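Local coordinates for protein putative surface-anchored fimbrial subunit (Corynebacterium diphtheriae, PDB 3HR6) that forms the shaft of a pilus on the cell surface as its major subunit, built of tandem immunoglobulin-like modules, and probably contributes to adhesion, at residues V9-G14 / M37-Y42; L100-L105 / V111-P116. All coordinates share one frame; numbering follows the deposited sequence. Where two conformers were deposited one is given.

Contact 1 (V9-G14 / M37-Y42); sequences VHALMG and MSFTLY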
ATOM      1  N   VAL A   9      30.852   0.727  -6.162  1.00  8.39           N
ATOM      2  CA  VAL A   9      29.640   0.423  -6.913  1.00  7.57           C
ATOM      3  C   VAL A   9      28.774   1.676  -7.000  1.00  8.52           C
ATOM      4  O   VAL A   9      28.301   2.182  -5.993  1.00  8.22           O
ATOM      5  CB  VAL A   9      28.802  -0.712  -6.264  1.00  8.28           C
ATOM      6  CG1 VAL A   9      27.621  -1.045  -7.142  1.00  7.16           C
ATOM      7  CG2 VAL A   9      29.645  -1.955  -6.009  1.00  7.97           C
ATOM      8  N   HIS A  10      28.507   2.100  -8.234  1.00  9.37           N
ATOM      9  CA  HIS A  10      27.581   3.188  -8.518  1.00 10.75           C
ATOM     10  C   HIS A  10      26.295   2.638  -9.132  1.00 10.63           C
ATOM     11  O   HIS A  10      26.300   2.091 -10.231  1.00 11.38           O
ATOM     12  CB  HIS A  10      28.240   4.168  -9.489  1.00 10.54           C
ATOM     13  CG  HIS A  10      29.574   4.671  -9.049  1.00 11.61           C
ATOM     14  ND1 HIS A  10      29.721   5.657  -8.096  1.00 12.22           N
ATOM     15  CD2 HIS A  10      30.826   4.306  -9.406  1.00 10.68           C
ATOM     16  CE1 HIS A  10      31.006   5.899  -7.915  1.00 12.05           C
ATOM     17  NE2 HIS A  10      31.699   5.091  -8.695  1.00 12.07           N
ATOM     18  N   ALA A  11      25.175   2.834  -8.455  1.00 10.48           N
ATOM     19  CA  ALA A  11      23.925   2.273  -8.868  1.00 11.26           C
ATOM     20  C   ALA A  11      23.233   3.256  -9.776  1.00 11.58           C
ATOM     21  O   ALA A  11      22.775   4.292  -9.327  1.00 13.73           O
ATOM     22  CB  ALA A  11      23.067   1.992  -7.635  1.00 11.29           C
ATOM     23  N   LEU A  12      23.190   2.946 -11.066  1.00 11.99           N
ATOM     24  CA  LEU A  12      22.603   3.840 -12.061  1.00 12.30           C
ATOM     25  C   LEU A  12      21.166   3.473 -12.367  1.00 12.40           C
ATOM     26  O   LEU A  12      20.848   2.285 -12.571  1.00 11.88           O
ATOM     27  CB  LEU A  12      23.421   3.735 -13.347  1.00 11.59           C
ATOM     28  CG  LEU A  12      24.612   4.678 -13.401  1.00 16.62           C
ATOM     29  CD1 LEU A  12      25.392   4.813 -12.104  1.00 17.77           C
ATOM     30  CD2 LEU A  12      25.477   4.375 -14.628  1.00 10.82           C
ATOM     31  N   MET A  13      20.292   4.469 -12.419  1.00 11.58           N
ATOM     32  CA  MET A  13      18.912   4.263 -12.848  0.50 11.89           C
ATOM     33  C   MET A  13      18.799   4.486 -14.353  1.00 12.43           C
ATOM     34  O   MET A  13      19.021   5.607 -14.836  1.00 13.26           O
ATOM     35  CB  MET A  13      17.984   5.234 -12.105  0.50 12.49           C
ATOM     36  CG  MET A  13      16.563   5.212 -12.620  0.50 12.68           C
ATOM     37  SD  MET A  13      15.418   6.143 -11.618  0.50 14.90           S
ATOM     38  CE  MET A  13      16.146   7.795 -11.726  0.50 14.06           C
ATOM     39  N   GLY A  14      18.428   3.452 -15.102  1.00 12.52           N
ATOM     40  CA  GLY A  14      18.243   3.599 -16.551  1.00 13.96           C
ATOM     41  C   GLY A  14      18.385   2.275 -17.255  1.00 14.77           C
ATOM     42  O   GLY A  14      18.584   1.243 -16.602  1.00 14.01           O
ATOM     43  N   MET A  37      20.738   2.070  -2.561  1.00 12.48           N
ATOM     44  CA  MET A  37      20.699   0.820  -3.304  1.00 12.55           C
ATOM     45  C   MET A  37      21.644  -0.139  -2.610  1.00 11.94           C
ATOM     46  O   MET A  37      22.777   0.218  -2.307  1.00 12.01           O
ATOM     47  CB  MET A  37      21.064   1.044  -4.769  1.00 12.54           C
ATOM     48  CG  MET A  37      20.083   1.940  -5.495  1.00 14.13           C
ATOM     49  SD  MET A  37      18.495   1.157  -5.757  1.00 14.92           S
ATOM     50  CE  MET A  37      17.435   1.923  -4.509  1.00 12.71           C
ATOM     51  N   SER A  38      21.166  -1.361  -2.377  1.00 12.04           N
ATOM     52  CA  SER A  38      21.836  -2.306  -1.500  1.00 12.40           C
ATOM     53  C   SER A  38      22.561  -3.354  -2.319  1.00 12.15           C
ATOM     54  O   SER A  38      21.982  -3.974  -3.203  1.00 12.53           O
ATOM     55  CB  SER A  38      20.804  -2.975  -0.587  1.00 11.99           C
ATOM     56  OG  SER A  38      21.444  -3.983   0.178  1.00 11.72           O
ATOM     57  N   PHE A  39      23.844  -3.538  -2.019  1.00 12.02           N
ATOM     58  CA  PHE A  39      24.678  -4.470  -2.703  1.00 11.55           C
ATOM     59  C   PHE A  39      25.421  -5.335  -1.732  1.00 11.33           C
ATOM     60  O   PHE A  39      25.889  -4.858  -0.709  1.00 11.44           O
ATOM     61  CB  PHE A  39      25.704  -3.730  -3.548  1.00 11.56           C
ATOM     62  CG  PHE A  39      25.106  -2.998  -4.695  1.00  9.97           C
ATOM     63  CD1 PHE A  39      24.975  -3.602  -5.945  1.00  8.76           C
ATOM     64  CD2 PHE A  39      24.698  -1.694  -4.537  1.00  9.82           C
ATOM     65  CE1 PHE A  39      24.403  -2.918  -7.005  1.00 10.33           C
ATOM     66  CE2 PHE A  39      24.143  -1.010  -5.572  1.00 10.26           C
ATOM     67  CZ  PHE A  39      23.993  -1.620  -6.826  1.00  8.91           C
ATOM     68  N   THR A  40      25.551  -6.603  -2.089  1.00 11.18           N
ATOM     69  CA  THR A  40      26.455  -7.493  -1.401  1.00 11.34           C
ATOM     70  C   THR A  40      27.650  -7.807  -2.324  1.00 11.41           C
ATOM     71  O   THR A  40      27.486  -8.132  -3.516  1.00 11.07           O
ATOM     72  CB  THR A  40      25.728  -8.763  -0.948  1.00 11.35           C
ATOM     73  OG1 THR A  40      24.651  -8.392  -0.082  1.00 12.43           O
ATOM     74  CG2 THR A  40      26.666  -9.706  -0.206  1.00 11.55           C
ATOM     75  N   LEU A  41      28.846  -7.683  -1.753  1.00 11.31           N
ATOM     76  CA  LEU A  41      30.076  -8.105  -2.386  1.00 11.50           C
ATOM     77  C   LEU A  41      30.436  -9.519  -1.926  1.00 11.39           C
ATOM     78  O   LEU A  41      30.476  -9.794  -0.736  1.00 12.22           O
ATOM     79  CB  LEU A  41      31.206  -7.124  -2.062  1.00 11.50           C
ATOM     80  CG  LEU A  41      32.507  -7.337  -2.846  1.00 11.90           C
ATOM     81  CD1 LEU A  41      32.357  -6.935  -4.335  1.00 11.92           C
ATOM     82  CD2 LEU A  41      33.660  -6.581  -2.179  1.00 14.27           C
ATOM     83  N   TYR A  42      30.659 -10.410  -2.887  1.00 11.73           N
ATOM     84  CA  TYR A  42      31.182 -11.757  -2.660  1.00 12.02           C
ATOM     85  C   TYR A  42      32.525 -11.929  -3.340  1.00 12.30           C
ATOM     86  O   TYR A  42      32.743 -11.397  -4.448  1.00 12.82           O
ATOM     87  CB  TYR A  42      30.256 -12.802  -3.284  1.00 11.92           C
ATOM     88  CG  TYR A  42      28.872 -12.863  -2.673  1.00 12.24           C
ATOM     89  CD1 TYR A  42      28.631 -13.699  -1.584  1.00 12.13           C
ATOM     90  CD2 TYR A  42      27.815 -12.124  -3.184  1.00 10.33           C
ATOM     91  CE1 TYR A  42      27.398 -13.786  -1.014  1.00 13.80           C
ATOM     92  CE2 TYR A  42      26.557 -12.209  -2.632  1.00 11.93           C
ATOM     93  CZ  TYR A  42      26.363 -13.041  -1.519  1.00 11.66           C
ATOM     94  OH  TYR A  42      25.142 -13.163  -0.928  1.00 14.19           O
TER
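The phenyl ring of Phe39 takes Val9 on one face and Ala11 at its edge. CG1 of Val9 sits almost exactly over the middle of the ring, 3.6 Å from the centroid and only 8° from the ring normal, a CH-pi contact over the face in which the methyl is nearly equidistant from all six carbons. Val9 reaches this spot because CG1 is the branch anti to its backbone N (chi1 -176°), while CG2 is turned away from the ring. At the edge, and close to the ring plane, the methyl of Ala11 comes up to CE2 of Phe39 at 3.8 Å and is about as near to CZ.

The same methyl also meets the start of the Met37 side chain, with Ala11 CB 3.6 Å from Met37 CB. Beyond CG the methionine chain bends and carries its sulfur away from 9-14, towards Gln103. The Ala11 methyl thus rests against Met37, just before strand 38-44, and Phe39, within it. All four touching residues are buried, and the contact is wholly apolar, without direct backbone pairing: the CA atoms of Val9 and Phe39 stand 8.1 Å apart. Pro139 packs against both Val9 and Phe39, while Val101 and Gln103 line Phe39 from strand 97-103. Alternate residues 9, 11 and 37, 39 turn their side chains toward each other, as expected inside an Ig-like beta-sandwich, here the N-terminal pilin domain.

Contact 2 (L100-L105 / V111-P116); sequences LVVQEL and VVRSQP
Gln103 and Ser114 are joined through the side-chain carbonyl of the glutamine: Ser114 N donates to Gln103 OE1 over 2.9 Å in a nearly straight bond (175°), coming from above the amide plane. Ser114 OG lies 3.0 Å from Gln103 OE1 and is hydrogen-bonded to Lys140 O, so its proton need not serve the glutamine. An extended chain, with CG anti to N (chi1 -168°), carries the amide across to the loop. Arg113 adds a second donor from the same segment, its NH1 binding the backbone Gln103 O at 2.9 Å, in the carbonyl plane and on a lone pair. Its NE is paired with Glu185; the approach of Glu104 OE1 to NH1 is long, and the other carboxylate oxygen of Glu104 binds Thr40.

Two waters fill in for direct backbone bonds, one joining Val101 O and Gln103 N to Gln115 O, the other joining Gln103 O to Ser114 O. Leu105 lies over a guanidinium face, its CG 3.7 Å from Arg113 CZ. Farther along, Pro116 CB packs on Leu100 CD1 (4.0 Å) and Val102 CG2. The segments run roughly antiparallel (157°). Side chains and water join the end of strand 97-103 to the loop before 117-124, its regular antiparallel partner in the Ig-like domain.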
ATOM      1  N   LEU A 100      32.144 -10.841  -7.034  1.00 11.52           N
ATOM      2  CA  LEU A 100      30.804 -10.860  -7.575  1.00 11.56           C
ATOM      3  C   LEU A 100      29.976  -9.848  -6.788  1.00 11.73           C
ATOM      4  O   LEU A 100      29.942  -9.875  -5.552  1.00 11.11           O
ATOM      5  CB  LEU A 100      30.212 -12.278  -7.501  1.00 11.99           C
ATOM      6  CG  LEU A 100      28.774 -12.389  -8.001  1.00 11.15           C
ATOM      7  CD1 LEU A 100      28.749 -12.526  -9.501  1.00 12.02           C
ATOM      8  CD2 LEU A 100      28.058 -13.584  -7.303  1.00 14.77           C
ATOM      9  N   VAL A 101      29.371  -8.904  -7.517  1.00 11.56           N
ATOM     10  CA  VAL A 101      28.565  -7.856  -6.924  1.00 11.32           C
ATOM     11  C   VAL A 101      27.099  -8.206  -7.143  1.00 10.51           C
ATOM     12  O   VAL A 101      26.660  -8.382  -8.287  1.00 11.57           O
ATOM     13  CB  VAL A 101      28.885  -6.459  -7.554  1.00 10.89           C
ATOM     14  CG1 VAL A 101      27.869  -5.405  -7.120  1.00 12.11           C
ATOM     15  CG2 VAL A 101      30.318  -6.029  -7.211  1.00 10.86           C
ATOM     16  N   VAL A 102      26.346  -8.293  -6.060  1.00 10.28           N
ATOM     17  CA  VAL A 102      24.933  -8.676  -6.133  1.00 11.01           C
ATOM     18  C   VAL A 102      24.078  -7.541  -5.595  1.00 10.72           C
ATOM     19  O   VAL A 102      24.106  -7.251  -4.412  1.00 12.11           O
ATOM     20  CB  VAL A 102      24.631  -9.977  -5.349  1.00 11.03           C
ATOM     21  CG1 VAL A 102      23.126 -10.311  -5.393  1.00 12.45           C
ATOM     22  CG2 VAL A 102      25.435 -11.137  -5.915  1.00 10.72           C
ATOM     23  N   GLN A 103      23.299  -6.892  -6.443  1.00 11.35           N
ATOM     24  CA  GLN A 103      22.292  -5.968  -5.921  1.00 11.37           C
ATOM     25  C   GLN A 103      21.189  -6.757  -5.222  1.00 12.39           C
ATOM     26  O   GLN A 103      20.739  -7.783  -5.723  1.00 13.04           O
ATOM     27  CB  GLN A 103      21.646  -5.093  -6.987  1.00 11.53           C
ATOM     28  CG  GLN A 103      20.841  -3.974  -6.334  1.00 12.55           C
ATOM     29  CD  GLN A 103      20.338  -2.904  -7.289  1.00 13.11           C
ATOM     30  OE1 GLN A 103      20.572  -2.947  -8.511  1.00 14.53           O
ATOM     31  NE2 GLN A 103      19.644  -1.909  -6.727  1.00 13.04           N
ATOM     32  N   GLU A 104      20.744  -6.234  -4.091  1.00 12.37           N
ATOM     33  CA  GLU A 104      19.785  -6.916  -3.234  1.00 12.23           C
ATOM     34  C   GLU A 104      18.430  -6.231  -3.323  1.00 12.60           C
ATOM     35  O   GLU A 104      18.294  -5.124  -3.822  1.00 12.35           O
ATOM     36  CB  GLU A 104      20.266  -6.859  -1.812  1.00 11.18           C
ATOM     37  CG  GLU A 104      21.647  -7.497  -1.588  1.00 13.54           C
ATOM     38  CD  GLU A 104      21.642  -9.018  -1.572  1.00 17.09           C
ATOM     39  OE1 GLU A 104      20.694  -9.653  -2.065  1.00 16.37           O
ATOM     40  OE2 GLU A 104      22.629  -9.582  -1.065  1.00 17.95           O
ATOM     41  N   LEU A 105      17.440  -6.902  -2.761  1.00 13.07           N
ATOM     42  CA  LEU A 105      16.059  -6.463  -2.788  1.00 14.19           C
ATOM     43  C   LEU A 105      15.661  -5.641  -1.561  1.00 14.56           C
ATOM     44  O   LEU A 105      14.483  -5.294  -1.402  1.00 16.33           O
ATOM     45  CB  LEU A 105      15.166  -7.703  -2.938  1.00 14.23           C
ATOM     46  CG  LEU A 105      15.195  -8.385  -4.304  1.00 15.83           C
ATOM     47  CD1 LEU A 105      14.396  -9.710  -4.198  1.00 18.00           C
ATOM     48  CD2 LEU A 105      14.646  -7.493  -5.409  1.00 16.14           C
ATOM     49  N   VAL A 111      13.353  -1.377  -6.475  1.00 13.34           N
ATOM     50  CA  VAL A 111      13.681  -1.254  -7.908  1.00 12.81           C
ATOM     51  C   VAL A 111      13.736  -2.629  -8.601  1.00 12.53           C
ATOM     52  O   VAL A 111      13.864  -3.661  -7.944  1.00 14.07           O
ATOM     53  CB  VAL A 111      15.053  -0.551  -8.084  1.00 11.43           C
ATOM     54  CG1 VAL A 111      15.077   0.896  -7.526  1.00 10.87           C
ATOM     55  CG2 VAL A 111      16.197  -1.393  -7.429  1.00 12.15           C
ATOM     56  N   VAL A 112      13.795  -2.626  -9.941  1.00 11.92           N
ATOM     57  CA  VAL A 112      14.121  -3.805 -10.705  1.00 11.99           C
ATOM     58  C   VAL A 112      15.649  -3.831 -10.709  1.00 12.99           C
ATOM     59  O   VAL A 112      16.311  -3.024 -11.365  1.00 12.16           O
ATOM     60  CB  VAL A 112      13.544  -3.775 -12.135  1.00 12.30           C
ATOM     61  CG1 VAL A 112      13.856  -5.080 -12.886  1.00 13.17           C
ATOM     62  CG2 VAL A 112      12.004  -3.536 -12.069  1.00 13.64           C
ATOM     63  N   ARG A 113      16.185  -4.726  -9.907  1.00 13.67           N
ATOM     64  CA  ARG A 113      17.603  -4.719  -9.551  1.00 13.55           C
ATOM     65  C   ARG A 113      18.481  -5.198 -10.652  1.00 14.80           C
ATOM     66  O   ARG A 113      18.053  -5.929 -11.540  1.00 13.37           O
ATOM     67  CB  ARG A 113      17.838  -5.555  -8.294  1.00 13.96           C
ATOM     68  CG  ARG A 113      17.458  -6.998  -8.440  1.00 14.50           C
ATOM     69  CD  ARG A 113      17.993  -7.804  -7.276  1.00 16.06           C
ATOM     70  NE  ARG A 113      17.408  -9.138  -7.228  1.00 17.24           N
ATOM     71  CZ  ARG A 113      17.741 -10.068  -6.341  1.00 18.75           C
ATOM     72  NH1 ARG A 113      18.685  -9.829  -5.439  1.00 17.85           N
ATOM     73  NH2 ARG A 113      17.127 -11.252  -6.369  1.00 19.30           N
ATOM     74  N   SER A 114      19.747  -4.793 -10.554  1.00 14.46           N
ATOM     75  CA  SER A 114      20.787  -5.259 -11.426  1.00 15.83           C
ATOM     76  C   SER A 114      21.014  -6.742 -11.188  1.00 15.03           C
ATOM     77  O   SER A 114      20.868  -7.214 -10.067  1.00 14.95           O
ATOM     78  CB  SER A 114      22.088  -4.498 -11.145  1.00 14.61           C
ATOM     79  OG  SER A 114      21.907  -3.087 -11.200  1.00 19.39           O
ATOM     80  N   GLN A 115      21.345  -7.457 -12.253  1.00 16.14           N
ATOM     81  CA  GLN A 115      21.787  -8.836 -12.157  1.00 16.78           C
ATOM     82  C   GLN A 115      23.164  -8.897 -11.499  1.00 16.14           C
ATOM     83  O   GLN A 115      23.921  -7.912 -11.526  1.00 16.32           O
ATOM     84  CB  GLN A 115      21.912  -9.446 -13.550  1.00 17.16           C
ATOM     85  CG  GLN A 115      20.676  -9.249 -14.405  1.00 19.66           C
ATOM     86  CD  GLN A 115      19.526  -9.999 -13.867  1.00 21.07           C
ATOM     87  OE1 GLN A 115      19.656 -11.199 -13.581  1.00 22.97           O
ATOM     88  NE2 GLN A 115      18.376  -9.334 -13.735  1.00 21.84           N
ATOM     89  N   PRO A 116      23.505 -10.060 -10.923  1.00 14.47           N
ATOM     90  CA  PRO A 116      24.876 -10.248 -10.460  1.00 13.47           C
ATOM     91  C   PRO A 116      25.902 -10.087 -11.563  1.00 13.08           C
ATOM     92  O   PRO A 116      25.627 -10.398 -12.729  1.00 12.81           O
ATOM     93  CB  PRO A 116      24.864 -11.684  -9.941  1.00 12.85           C
ATOM     94  CG  PRO A 116      23.443 -11.939  -9.622  1.00 12.69           C
ATOM     95  CD  PRO A 116      22.675 -11.250 -10.649  1.00 14.52           C
TER
HETATM   96  O   HOH W   1      24.300  -6.760  -9.063  1.00 15.29           O
HETATM   97  O   HOH W   2      21.406  -9.052  -8.212  1.00 17.29           O

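Contacts 1 and 2 share one sheet, in which strands 38-44 and 97-103 are antiparallel neighbours, and their centres lie 7 Å apart. Contact 1 belongs to the interior: all its touching residues are buried and its chemistry is purely apolar. Contact 2, only partly buried, spends its larger interface on hydrogen bonds, water bridges and a charged side chain that reaches out to Glu185. The two join directly, through a probable backbone hydrogen bond of 2.7 Å between Tyr42 O and Leu100 N. Gln103 spans both settings, its aliphatic part packing near Ser38 O while its NE2 approaches Met37 SD.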